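Local coordinates for shikimate dehydrogenase-like protein HI_0607 (Haemophilus influenzae, PDB 1NPY) that catalyses the NADP(+)-dependent oxidation of shikimate to 3-dehydroshikimate in vitro, though far more weakly than classical AroE enzymes, so its biological substrate may be another compound, at residues T42-R53 / F66-D75. Sequence-based numbering, arbitrary orientation.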
loop_
_atom_site.group_PDB
_atom_site.type_symbol
_atom_site.label_atom_id
_atom_site.label_comp_id
_atom_site.label_asym_id
_atom_site.label_seq_id
_atom_site.Cartn_x
_atom_site.Cartn_y
_atom_site.Cartn_z
ATOM N N THR A 42 -19.679 2.125 -6.484
ATOM C CA THR A 42 -20.561 1.265 -7.256
ATOM C C THR A 42 -21.037 0.129 -6.380
ATOM O O THR A 42 -20.429 -0.170 -5.342
ATOM C CB THR A 42 -19.816 0.680 -8.493
ATOM O OG1 THR A 42 -20.689 -0.080 -9.335
ATOM C CG2 THR A 42 -18.731 -0.308 -8.079
ATOM N N GLN A 43 -22.180 -0.414 -6.783
ATOM C CA GLN A 43 -22.675 -1.673 -6.230
ATOM C C GLN A 43 -22.686 -2.771 -7.282
ATOM O O GLN A 43 -23.227 -3.860 -7.057
ATOM C CB GLN A 43 -24.069 -1.485 -5.625
ATOM C CG GLN A 43 -24.153 -0.462 -4.504
ATOM C CD GLN A 43 -25.520 -0.507 -3.880
ATOM O OE1 GLN A 43 -26.440 0.159 -4.358
ATOM N NE2 GLN A 43 -25.685 -1.358 -2.876
ATOM N N ASP A 44 -22.015 -2.542 -8.406
ATOM C CA ASP A 44 -21.938 -3.522 -9.483
ATOM C C ASP A 44 -20.574 -3.480 -10.161
ATOM O O ASP A 44 -20.446 -2.871 -11.235
ATOM C CB ASP A 44 -23.015 -3.167 -10.504
ATOM C CG ASP A 44 -23.152 -4.149 -11.646
ATOM O OD1 ASP A 44 -22.368 -5.112 -11.838
ATOM O OD2 ASP A 44 -24.088 -3.987 -12.452
ATOM N N ILE A 45 -19.589 -4.127 -9.540
ATOM C CA ILE A 45 -18.201 -4.102 -10.008
ATOM C C ILE A 45 -18.109 -4.550 -11.463
ATOM O O ILE A 45 -17.315 -3.973 -12.234
ATOM C CB ILE A 45 -17.259 -4.889 -9.048
ATOM C CG1 ILE A 45 -15.771 -4.610 -9.302
ATOM C CG2 ILE A 45 -17.505 -6.369 -9.173
ATOM C CD1 ILE A 45 -15.421 -3.131 -9.310
ATOM N N GLU A 46 -18.878 -5.571 -11.848
ATOM C CA GLU A 46 -18.854 -6.033 -13.232
ATOM C C GLU A 46 -19.079 -4.915 -14.242
ATOM O O GLU A 46 -18.295 -4.706 -15.177
ATOM C CB GLU A 46 -19.878 -7.143 -13.489
ATOM C CG GLU A 46 -20.007 -7.565 -14.930
ATOM C CD GLU A 46 -21.027 -8.674 -15.148
ATOM O OE1 GLU A 46 -21.714 -9.145 -14.219
ATOM O OE2 GLU A 46 -21.136 -9.065 -16.309
ATOM N N HIS A 47 -20.172 -4.187 -14.076
ATOM C CA HIS A 47 -20.504 -3.149 -15.054
ATOM C C HIS A 47 -19.716 -1.866 -14.835
ATOM O O HIS A 47 -19.531 -1.097 -15.776
ATOM C CB HIS A 47 -22.017 -2.920 -15.144
ATOM C CG HIS A 47 -22.761 -4.125 -15.619
ATOM N ND1 HIS A 47 -22.641 -4.614 -16.900
ATOM C CD2 HIS A 47 -23.552 -4.999 -14.957
ATOM C CE1 HIS A 47 -23.339 -5.731 -17.009
ATOM N NE2 HIS A 47 -23.950 -5.953 -15.863
ATOM N N ALA A 48 -19.186 -1.669 -13.634
ATOM C CA ALA A 48 -18.246 -0.575 -13.407
ATOM C C ALA A 48 -16.971 -0.776 -14.218
ATOM O O ALA A 48 -16.554 0.146 -14.930
ATOM C CB ALA A 48 -17.940 -0.458 -11.943
ATOM N N ILE A 49 -16.405 -1.981 -14.196
ATOM C CA ILE A 49 -15.151 -2.275 -14.889
ATOM C C ILE A 49 -15.414 -2.305 -16.384
ATOM O O ILE A 49 -14.667 -1.705 -17.167
ATOM C CB ILE A 49 -14.504 -3.595 -14.412
ATOM C CG1 ILE A 49 -14.160 -3.542 -12.915
ATOM C CG2 ILE A 49 -13.244 -3.918 -15.232
ATOM C CD1 ILE A 49 -13.286 -2.385 -12.458
ATOM N N LYS A 50 -16.493 -2.963 -16.797
ATOM C CA LYS A 50 -16.852 -2.916 -18.212
ATOM C C LYS A 50 -17.116 -1.489 -18.703
ATOM O O LYS A 50 -16.873 -1.212 -19.868
ATOM C CB LYS A 50 -18.029 -3.837 -18.536
ATOM C CG LYS A 50 -17.687 -5.325 -18.408
ATOM C CD LYS A 50 -18.910 -6.217 -18.528
ATOM C CE LYS A 50 -18.449 -7.676 -18.542
ATOM N NZ LYS A 50 -19.623 -8.596 -18.686
ATOM N N GLY A 51 -17.606 -0.612 -17.833
ATOM C CA GLY A 51 -17.775 0.810 -18.083
ATOM C C GLY A 51 -16.485 1.578 -18.297
ATOM O O GLY A 51 -16.425 2.414 -19.208
ATOM N N VAL A 52 -15.485 1.295 -17.468
ATOM C CA VAL A 52 -14.167 1.912 -17.557
ATOM C C VAL A 52 -13.649 1.631 -18.955
ATOM O O VAL A 52 -13.208 2.523 -19.668
ATOM C CB VAL A 52 -13.195 1.319 -16.496
ATOM C CG1 VAL A 52 -11.706 1.577 -16.799
ATOM C CG2 VAL A 52 -13.566 1.802 -15.119
ATOM N N ARG A 53 -13.731 0.384 -19.410
ATOM C CA ARG A 53 -13.297 0.071 -20.773
ATOM C C ARG A 53 -14.118 0.761 -21.865
ATOM O O ARG A 53 -13.552 1.373 -22.769
ATOM C CB ARG A 53 -13.259 -1.454 -20.990
ATOM C CG ARG A 53 -12.851 -1.829 -22.413
ATOM C CD ARG A 53 -13.002 -3.280 -22.708
ATOM N NE ARG A 53 -12.163 -4.120 -21.852
ATOM C CZ ARG A 53 -12.597 -4.896 -20.871
ATOM N NH1 ARG A 53 -13.875 -4.944 -20.544
ATOM N NH2 ARG A 53 -11.747 -5.650 -20.176
ATOM N N PHE A 66 -13.390 -4.366 -3.671
ATOM C CA PHE A 66 -13.350 -4.756 -5.075
ATOM C C PHE A 66 -11.998 -5.270 -5.556
ATOM O O PHE A 66 -11.867 -5.490 -6.755
ATOM C CB PHE A 66 -13.724 -3.555 -5.944
ATOM C CG PHE A 66 -15.022 -2.893 -5.570
ATOM C CD1 PHE A 66 -16.194 -3.635 -5.498
ATOM C CD2 PHE A 66 -15.084 -1.523 -5.359
ATOM C CE1 PHE A 66 -17.401 -3.010 -5.154
ATOM C CE2 PHE A 66 -16.286 -0.892 -5.046
ATOM C CZ PHE A 66 -17.445 -1.647 -4.961
ATOM N N LYS A 67 -11.001 -5.425 -4.685
ATOM C CA LYS A 67 -9.632 -5.680 -5.124
ATOM C C LYS A 67 -9.481 -7.087 -5.687
ATOM O O LYS A 67 -8.624 -7.345 -6.550
ATOM C CB LYS A 67 -8.635 -5.439 -3.982
ATOM C CG LYS A 67 -8.481 -3.982 -3.558
ATOM C CD LYS A 67 -7.284 -3.902 -2.606
ATOM C CE LYS A 67 -6.970 -2.490 -2.163
ATOM N NZ LYS A 67 -5.913 -2.619 -1.125
ATOM N N GLU A 68 -10.347 -7.997 -5.246
ATOM C CA GLU A 68 -10.409 -9.307 -5.889
ATOM C C GLU A 68 -11.568 -9.505 -6.863
ATOM O O GLU A 68 -11.404 -10.129 -7.913
ATOM C CB GLU A 68 -10.423 -10.419 -4.842
ATOM C CG GLU A 68 -9.224 -10.385 -3.916
ATOM C CD GLU A 68 -9.317 -9.355 -2.808
ATOM O OE1 GLU A 68 -10.431 -9.131 -2.279
ATOM O OE2 GLU A 68 -8.252 -8.770 -2.471
ATOM N N THR A 69 -12.734 -8.967 -6.526
ATOM C CA THR A 69 -13.892 -9.108 -7.416
ATOM C C THR A 69 -13.768 -8.418 -8.768
ATOM O O THR A 69 -14.474 -8.807 -9.695
ATOM C CB THR A 69 -15.233 -8.716 -6.751
ATOM O OG1 THR A 69 -15.221 -7.341 -6.339
ATOM C CG2 THR A 69 -15.488 -9.536 -5.478
ATOM N N CYS A 70 -12.898 -7.410 -8.905
ATOM C CA CYS A 70 -12.661 -6.823 -10.208
ATOM C C CYS A 70 -11.909 -7.751 -11.173
ATOM O O CYS A 70 -11.930 -7.535 -12.379
ATOM C CB CYS A 70 -11.867 -5.509 -10.088
ATOM S SG CYS A 70 -10.136 -5.643 -9.592
ATOM N N MET A 71 -11.198 -8.744 -10.665
ATOM C CA MET A 71 -10.182 -9.424 -11.452
ATOM C C MET A 71 -10.725 -10.208 -12.655
ATOM O O MET A 71 -10.087 -10.201 -13.705
ATOM C CB MET A 71 -9.321 -10.298 -10.542
ATOM C CG MET A 71 -8.536 -9.468 -9.531
ATOM S SD MET A 71 -7.424 -10.374 -8.452
ATOM C CE MET A 71 -6.323 -11.095 -9.541
ATOM N N PRO A 72 -11.873 -10.866 -12.532
ATOM C CA PRO A 72 -12.464 -11.591 -13.667
ATOM C C PRO A 72 -12.734 -10.733 -14.898
ATOM O O PRO A 72 -12.893 -11.227 -16.015
ATOM C CB PRO A 72 -13.765 -12.130 -13.076
ATOM C CG PRO A 72 -13.476 -12.329 -11.650
ATOM C CD PRO A 72 -12.652 -11.088 -11.304
ATOM N N PHE A 73 -12.755 -9.419 -14.699
ATOM C CA PHE A 73 -13.151 -8.497 -15.757
ATOM C C PHE A 73 -11.970 -7.802 -16.433
ATOM O O PHE A 73 -12.164 -6.942 -17.287
ATOM C CB PHE A 73 -14.173 -7.511 -15.181
ATOM C CG PHE A 73 -15.350 -8.212 -14.577
ATOM C CD1 PHE A 73 -16.136 -9.023 -15.391
ATOM C CD2 PHE A 73 -15.533 -8.229 -13.209
ATOM C CE1 PHE A 73 -17.136 -9.792 -14.837
ATOM C CE2 PHE A 73 -16.560 -8.956 -12.660
ATOM C CZ PHE A 73 -17.349 -9.748 -13.485
ATOM N N LEU A 74 -10.758 -8.134 -16.004
ATOM C CA LEU A 74 -9.549 -7.507 -16.519
ATOM C C LEU A 74 -8.890 -8.416 -17.539
ATOM O O LEU A 74 -9.086 -9.634 -17.574
ATOM C CB LEU A 74 -8.565 -7.201 -15.396
ATOM C CG LEU A 74 -9.261 -6.464 -14.242
ATOM C CD1 LEU A 74 -8.278 -6.257 -13.120
ATOM C CD2 LEU A 74 -9.831 -5.169 -14.737
ATOM N N ASP A 75 -8.079 -7.797 -18.380
ATOM C CA ASP A 75 -7.455 -8.510 -19.481
ATOM C C ASP A 75 -6.089 -9.130 -19.181
ATOM O O ASP A 75 -5.720 -10.159 -19.757
ATOM C CB ASP A 75 -7.399 -7.608 -20.710
ATOM C CG ASP A 75 -8.771 -7.185 -21.162
ATOM O OD1 ASP A 75 -9.568 -8.089 -21.505
ATOM O OD2 ASP A 75 -9.154 -6.002 -21.151
HETATM O O HOH W 1 -14.557 -6.702 -18.478
#
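F73 lays one ring face against E46, whose CA stands 4.0 Å from the F73 ring centroid and 18° off the normal, a CH-pi contact; P72 CB backs the other face. E46 CG, anti to its own N (chi1 174°), lies 3.6 Å from F73 CE1, with the E46 carboxylate nearly parallel to the F73 ring. K50 NZ forms a salt bridge with E46 OE2 (2.9 Å), using the oxygen's anti lone pair. I49 CG2 touches both F73 CB and L74 CD2, 3.7 Å from each, while I45 CG1 covers C70 and I45 CD1 makes an off-centre CH-pi contact, 4.2 Å from the F66 ring centroid. These contacts dock helix 45-55 of the substrate-binding domain onto the connection between strands 59-62 and 76-77; I45 and I49 also reach L12 of strand 7-12. At the other end, R53 NH2 donates to F73 O (3.2 Å, 153°) and salt-bridges D75 OD2 (2.8 Å), which it meets from above the carboxylate plane. Water accepts from R53 NH1 and donates to F73 O. R53 NE donates to G95 O and D75 OD2 also accepts from L97 N of strand 96-100, bonds that probably help fix the ion pair.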